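Local coordinates for protein toll-like receptor 13 (Mus musculus, PDB 4Z0C) that recognises bacterial 23S ribosomal RNA as an innate immune receptor and signals through MYD88 and TRAF6 to activate NF-kappa-B, at residues A[318-328]-A[340-351]. Sequence-based numbering, arbitrary orientation.
Sequences YLNDSEFNALP and LSFINNRTWSSL. With NAG (2-acetamido-2-deoxy-beta-D-glucopyranose), chain P; NAG (2-acetamido-2-deoxy-beta-D-glucopyranose), chain Q.
T347 lays its OG1 against CB of L319, 3.4 Å away, and near the plane of the F324 ring at its edge. With OG1 anti to the backbone N (chi1 -160°), T347 OG1 donates to E323 OE2 at 3.0 Å, on the anti lone pair. OE2 of the buried E323 also accepts from D321 N, on its syn side, which gives it two donors. L319 CD1 packs on L340 CD2 at 3.8 Å and, more loosely, on I343 CD1. Here the backbones run as a short parallel ladder, with L319 N bonded to F342 O. Further along, F324 N donates a hydrogen bond to T347 O at 3.1 Å. N325 bridges the next turn: its OD1 takes S350 N from above the amide plane, while its backbone O accepts S350 OG at 3.0 Å. L351 CD2 touches F324 CB. N320 ND2 carries an N-linked GlcNAc whose O5 lies over one face of the Y318 ring, 3.5 Å from CE2. A second GlcNAc is linked to N345. Outside the two segments, F324 also touches I296 of helix 293-302. LRR 12 and LRR 13 stack through strands 318-319 and 342-343, apart from the main run of strands, as in the leucine-rich-repeat solenoid of a Toll-like receptor ectodomain.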
loop_
_atom_site.group_PDB
_atom_site.type_symbol
_atom_site.label_atom_id
_atom_site.label_comp_id
_atom_site.label_asym_id
_atom_site.label_seq_id
_atom_site.Cartn_x
_atom_site.Cartn_y
_atom_site.Cartn_z
ATOM N N TYR A 318 36.409 11.198 3.895
ATOM C CA TYR A 318 36.391 11.563 5.308
ATOM C C TYR A 318 36.859 13.009 5.519
ATOM O O TYR A 318 37.623 13.564 4.714
ATOM C CB TYR A 318 37.218 10.600 6.159
ATOM C CG TYR A 318 38.668 10.478 5.754
ATOM C CD1 TYR A 318 39.076 9.519 4.833
ATOM C CD2 TYR A 318 39.636 11.310 6.313
ATOM C CE1 TYR A 318 40.406 9.404 4.467
ATOM C CE2 TYR A 318 40.975 11.204 5.952
ATOM C CZ TYR A 318 41.347 10.256 5.028
ATOM O OH TYR A 318 42.665 10.159 4.667
ATOM N N LEU A 319 36.375 13.618 6.596
ATOM C CA LEU A 319 36.826 14.933 7.007
ATOM C C LEU A 319 37.136 14.892 8.489
ATOM O O LEU A 319 36.241 14.888 9.319
ATOM C CB LEU A 319 35.763 15.992 6.693
ATOM C CG LEU A 319 35.569 16.300 5.209
ATOM C CD1 LEU A 319 34.186 16.896 4.962
ATOM C CD2 LEU A 319 36.651 17.256 4.727
ATOM N N ASN A 320 38.413 14.847 8.830
ATOM C CA ASN A 320 38.783 14.750 10.233
ATOM C C ASN A 320 40.002 15.586 10.578
ATOM O O ASN A 320 40.692 15.294 11.547
ATOM C CB ASN A 320 38.997 13.281 10.630
ATOM C CG ASN A 320 40.127 12.608 9.852
ATOM O OD1 ASN A 320 40.567 13.105 8.814
ATOM N ND2 ASN A 320 40.593 11.461 10.360
ATOM N N ASP A 321 40.249 16.641 9.803
ATOM C CA ASP A 321 41.523 17.345 9.905
ATOM C C ASP A 321 41.458 18.857 9.687
ATOM O O ASP A 321 42.102 19.386 8.773
ATOM C CB ASP A 321 42.512 16.739 8.914
ATOM C CG ASP A 321 43.930 17.022 9.282
ATOM O OD1 ASP A 321 44.204 17.184 10.490
ATOM O OD2 ASP A 321 44.759 17.117 8.357
ATOM N N SER A 322 40.646 19.539 10.490
ATOM C CA SER A 322 40.623 20.997 10.492
ATOM C C SER A 322 40.355 21.652 9.134
ATOM O O SER A 322 40.734 22.798 8.925
ATOM C CB SER A 322 41.924 21.534 11.102
ATOM O OG SER A 322 42.165 20.939 12.368
ATOM N N GLU A 323 39.697 20.937 8.224
ATOM C CA GLU A 323 39.430 21.448 6.867
ATOM C C GLU A 323 38.731 22.803 6.799
ATOM O O GLU A 323 38.970 23.592 5.879
ATOM C CB GLU A 323 38.638 20.431 6.037
ATOM C CG GLU A 323 39.489 19.315 5.432
ATOM C CD GLU A 323 39.787 18.173 6.395
ATOM O OE1 GLU A 323 40.748 17.417 6.121
ATOM O OE2 GLU A 323 39.081 18.037 7.427
ATOM N N PHE A 324 37.834 23.053 7.743
ATOM C CA PHE A 324 36.998 24.243 7.686
ATOM C C PHE A 324 37.404 25.291 8.697
ATOM O O PHE A 324 36.790 26.358 8.767
ATOM C CB PHE A 324 35.511 23.862 7.873
ATOM C CG PHE A 324 34.973 23.010 6.766
ATOM C CD1 PHE A 324 34.547 23.594 5.576
ATOM C CD2 PHE A 324 34.917 21.625 6.896
ATOM C CE1 PHE A 324 34.061 22.821 4.532
ATOM C CE2 PHE A 324 34.436 20.841 5.864
ATOM C CZ PHE A 324 34.003 21.436 4.677
ATOM N N ASN A 325 38.442 25.003 9.474
ATOM C CA ASN A 325 38.780 25.877 10.598
ATOM C C ASN A 325 39.239 27.291 10.235
ATOM O O ASN A 325 39.134 28.209 11.052
ATOM C CB ASN A 325 39.714 25.188 11.593
ATOM C CG ASN A 325 39.006 24.085 12.374
ATOM O OD1 ASN A 325 37.771 24.048 12.439
ATOM N ND2 ASN A 325 39.781 23.184 12.969
ATOM N N ALA A 326 39.737 27.474 9.016
ATOM C CA ALA A 326 40.095 28.812 8.559
ATOM C C ALA A 326 38.878 29.510 7.941
ATOM O O ALA A 326 38.995 30.563 7.310
ATOM C CB ALA A 326 41.252 28.756 7.573
ATOM N N LEU A 327 37.703 28.920 8.129
ATOM C CA LEU A 327 36.467 29.513 7.633
ATOM C C LEU A 327 35.423 29.787 8.720
ATOM O O LEU A 327 34.262 29.431 8.561
ATOM C CB LEU A 327 35.869 28.635 6.532
ATOM C CG LEU A 327 36.198 29.073 5.105
ATOM C CD1 LEU A 327 35.843 28.027 4.069
ATOM C CD2 LEU A 327 35.463 30.380 4.790
ATOM N N PRO A 328 35.820 30.455 9.819
ATOM C CA PRO A 328 34.865 30.622 10.924
ATOM C C PRO A 328 33.661 31.507 10.577
ATOM O O PRO A 328 32.737 31.618 11.382
ATOM C CB PRO A 328 35.712 31.304 12.005
ATOM C CG PRO A 328 36.730 32.078 11.238
ATOM C CD PRO A 328 37.065 31.223 10.049
ATOM N N LEU A 340 31.112 10.784 1.660
ATOM C CA LEU A 340 31.557 10.835 3.041
ATOM C C LEU A 340 31.071 9.634 3.830
ATOM O O LEU A 340 29.879 9.296 3.786
ATOM C CB LEU A 340 31.046 12.113 3.698
ATOM C CG LEU A 340 31.657 13.412 3.155
ATOM C CD1 LEU A 340 30.830 14.617 3.585
ATOM C CD2 LEU A 340 33.125 13.538 3.629
ATOM N N SER A 341 31.989 8.976 4.535
ATOM C CA SER A 341 31.579 7.945 5.469
ATOM C C SER A 341 32.094 8.251 6.865
ATOM O O SER A 341 31.672 7.643 7.839
ATOM C CB SER A 341 32.000 6.550 4.996
ATOM O OG SER A 341 33.406 6.384 4.991
ATOM N N PHE A 342 32.990 9.216 6.981
ATOM C CA PHE A 342 33.479 9.553 8.311
ATOM C C PHE A 342 33.637 11.041 8.478
ATOM O O PHE A 342 34.169 11.719 7.599
ATOM C CB PHE A 342 34.802 8.835 8.637
ATOM C CG PHE A 342 35.241 9.010 10.066
ATOM C CD1 PHE A 342 34.631 8.292 11.086
ATOM C CD2 PHE A 342 36.253 9.899 10.395
ATOM C CE1 PHE A 342 35.032 8.461 12.408
ATOM C CE2 PHE A 342 36.660 10.073 11.712
ATOM C CZ PHE A 342 36.058 9.360 12.713
ATOM N N ILE A 343 33.165 11.550 9.609
ATOM C CA ILE A 343 33.294 12.972 9.896
ATOM C C ILE A 343 33.368 13.102 11.409
ATOM O O ILE A 343 32.752 12.317 12.129
ATOM C CB ILE A 343 32.101 13.767 9.299
ATOM C CG1 ILE A 343 32.407 15.256 9.182
ATOM C CG2 ILE A 343 30.798 13.511 10.071
ATOM C CD1 ILE A 343 31.678 15.877 8.030
ATOM N N ASN A 344 34.156 14.046 11.908
ATOM C CA ASN A 344 34.272 14.185 13.358
ATOM C C ASN A 344 34.504 15.604 13.883
ATOM O O ASN A 344 34.323 16.580 13.187
ATOM C CB ASN A 344 35.335 13.223 13.898
ATOM C CG ASN A 344 36.758 13.667 13.578
ATOM O OD1 ASN A 344 36.990 14.727 12.981
ATOM N ND2 ASN A 344 37.724 12.854 13.983
ATOM N N ASN A 345 34.956 15.668 15.125
ATOM C CA ASN A 345 35.180 16.900 15.863
ATOM C C ASN A 345 36.264 17.836 15.326
ATOM O O ASN A 345 36.263 19.026 15.612
ATOM C CB ASN A 345 35.573 16.502 17.291
ATOM C CG ASN A 345 34.651 17.075 18.306
ATOM O OD1 ASN A 345 33.729 17.800 17.936
ATOM N ND2 ASN A 345 34.824 16.715 19.581
ATOM N N ARG A 346 37.176 17.295 14.538
ATOM C CA ARG A 346 38.344 18.042 14.115
ATOM C C ARG A 346 38.134 18.879 12.878
ATOM O O ARG A 346 38.919 19.798 12.618
ATOM C CB ARG A 346 39.532 17.104 13.875
ATOM C CG ARG A 346 39.991 16.301 15.076
ATOM C CD ARG A 346 40.458 17.190 16.221
ATOM N NE ARG A 346 41.035 16.394 17.304
ATOM C CZ ARG A 346 42.183 15.727 17.208
ATOM N NH1 ARG A 346 42.875 15.755 16.076
ATOM N NH2 ARG A 346 42.638 15.027 18.239
ATOM N N THR A 347 37.105 18.557 12.103
ATOM C CA THR A 347 36.933 19.237 10.822
ATOM C C THR A 347 36.315 20.631 10.912
ATOM O O THR A 347 36.669 21.512 10.132
ATOM C CB THR A 347 36.138 18.381 9.811
ATOM O OG1 THR A 347 36.391 18.867 8.482
ATOM C CG2 THR A 347 34.628 18.426 10.111
ATOM N N TRP A 348 35.415 20.831 11.868
ATOM C CA TRP A 348 34.648 22.070 11.965
ATOM C C TRP A 348 34.652 22.591 13.393
ATOM O O TRP A 348 33.656 23.125 13.883
ATOM C CB TRP A 348 33.215 21.859 11.482
ATOM C CG TRP A 348 32.526 20.628 12.043
ATOM C CD1 TRP A 348 32.606 20.131 13.322
ATOM C CD2 TRP A 348 31.676 19.733 11.323
ATOM N NE1 TRP A 348 31.847 18.983 13.438
ATOM C CE2 TRP A 348 31.269 18.718 12.223
ATOM C CE3 TRP A 348 31.223 19.685 10.002
ATOM C CZ2 TRP A 348 30.423 17.688 11.843
ATOM C CZ3 TRP A 348 30.378 18.651 9.629
ATOM C CH2 TRP A 348 29.995 17.662 10.547
ATOM N N SER A 349 35.788 22.419 14.055
ATOM C CA SER A 349 35.969 22.853 15.435
ATOM C C SER A 349 35.657 24.335 15.667
ATOM O O SER A 349 35.183 24.721 16.738
ATOM C CB SER A 349 37.408 22.565 15.865
ATOM O OG SER A 349 37.473 22.406 17.267
ATOM N N SER A 350 35.932 25.163 14.667
ATOM C CA SER A 350 35.797 26.609 14.830
ATOM C C SER A 350 34.526 27.197 14.189
ATOM O O SER A 350 34.337 28.412 14.170
ATOM C CB SER A 350 37.014 27.290 14.226
ATOM O OG SER A 350 36.938 27.217 12.811
ATOM N N LEU A 351 33.634 26.336 13.715
ATOM C CA LEU A 351 32.457 26.797 13.002
ATOM C C LEU A 351 31.336 27.194 13.957
ATOM O O LEU A 351 30.237 26.657 13.877
ATOM C CB LEU A 351 31.979 25.722 12.023
ATOM C CG LEU A 351 32.346 25.952 10.554
ATOM C CD1 LEU A 351 33.726 26.494 10.442
ATOM C CD2 LEU A 351 32.213 24.697 9.711
HETATM C C1 NAG P . 41.625 10.850 9.546
HETATM C C2 NAG P . 42.817 10.762 10.508
HETATM C C3 NAG P . 43.909 9.813 10.001
HETATM C C4 NAG P . 43.324 8.474 9.576
HETATM C C5 NAG P . 42.191 8.679 8.567
HETATM C C6 NAG P . 41.510 7.351 8.201
HETATM C C7 NAG P . 43.504 12.692 11.906
HETATM C C8 NAG P . 44.543 13.771 11.980
HETATM N N2 NAG P . 43.361 12.097 10.716
HETATM O O3 NAG P . 44.897 9.577 10.988
HETATM O O4 NAG P . 44.357 7.665 9.035
HETATM O O5 NAG P . 41.207 9.591 9.038
HETATM O O6 NAG P . 40.729 6.821 9.260
HETATM O O7 NAG P . 42.851 12.409 12.908
HETATM C C1 NAG Q . 36.056 16.043 19.879
HETATM C C2 NAG Q . 35.475 16.588 21.195
HETATM C C3 NAG Q . 36.010 15.832 22.422
HETATM C C4 NAG Q . 35.929 14.322 22.195
HETATM C C5 NAG Q . 36.647 14.000 20.889
HETATM C C6 NAG Q . 36.828 12.509 20.608
HETATM C C7 NAG Q . 34.782 18.958 21.446
HETATM C C8 NAG Q . 35.271 20.317 21.866
HETATM N N2 NAG Q . 35.729 18.016 21.318
HETATM O O3 NAG Q . 35.294 16.200 23.584
HETATM O O4 NAG Q . 36.478 13.606 23.276
HETATM O O5 NAG Q . 35.920 14.630 19.849
HETATM O O6 NAG Q . 35.622 11.918 20.175
HETATM O O7 NAG Q . 33.578 18.761 21.232
#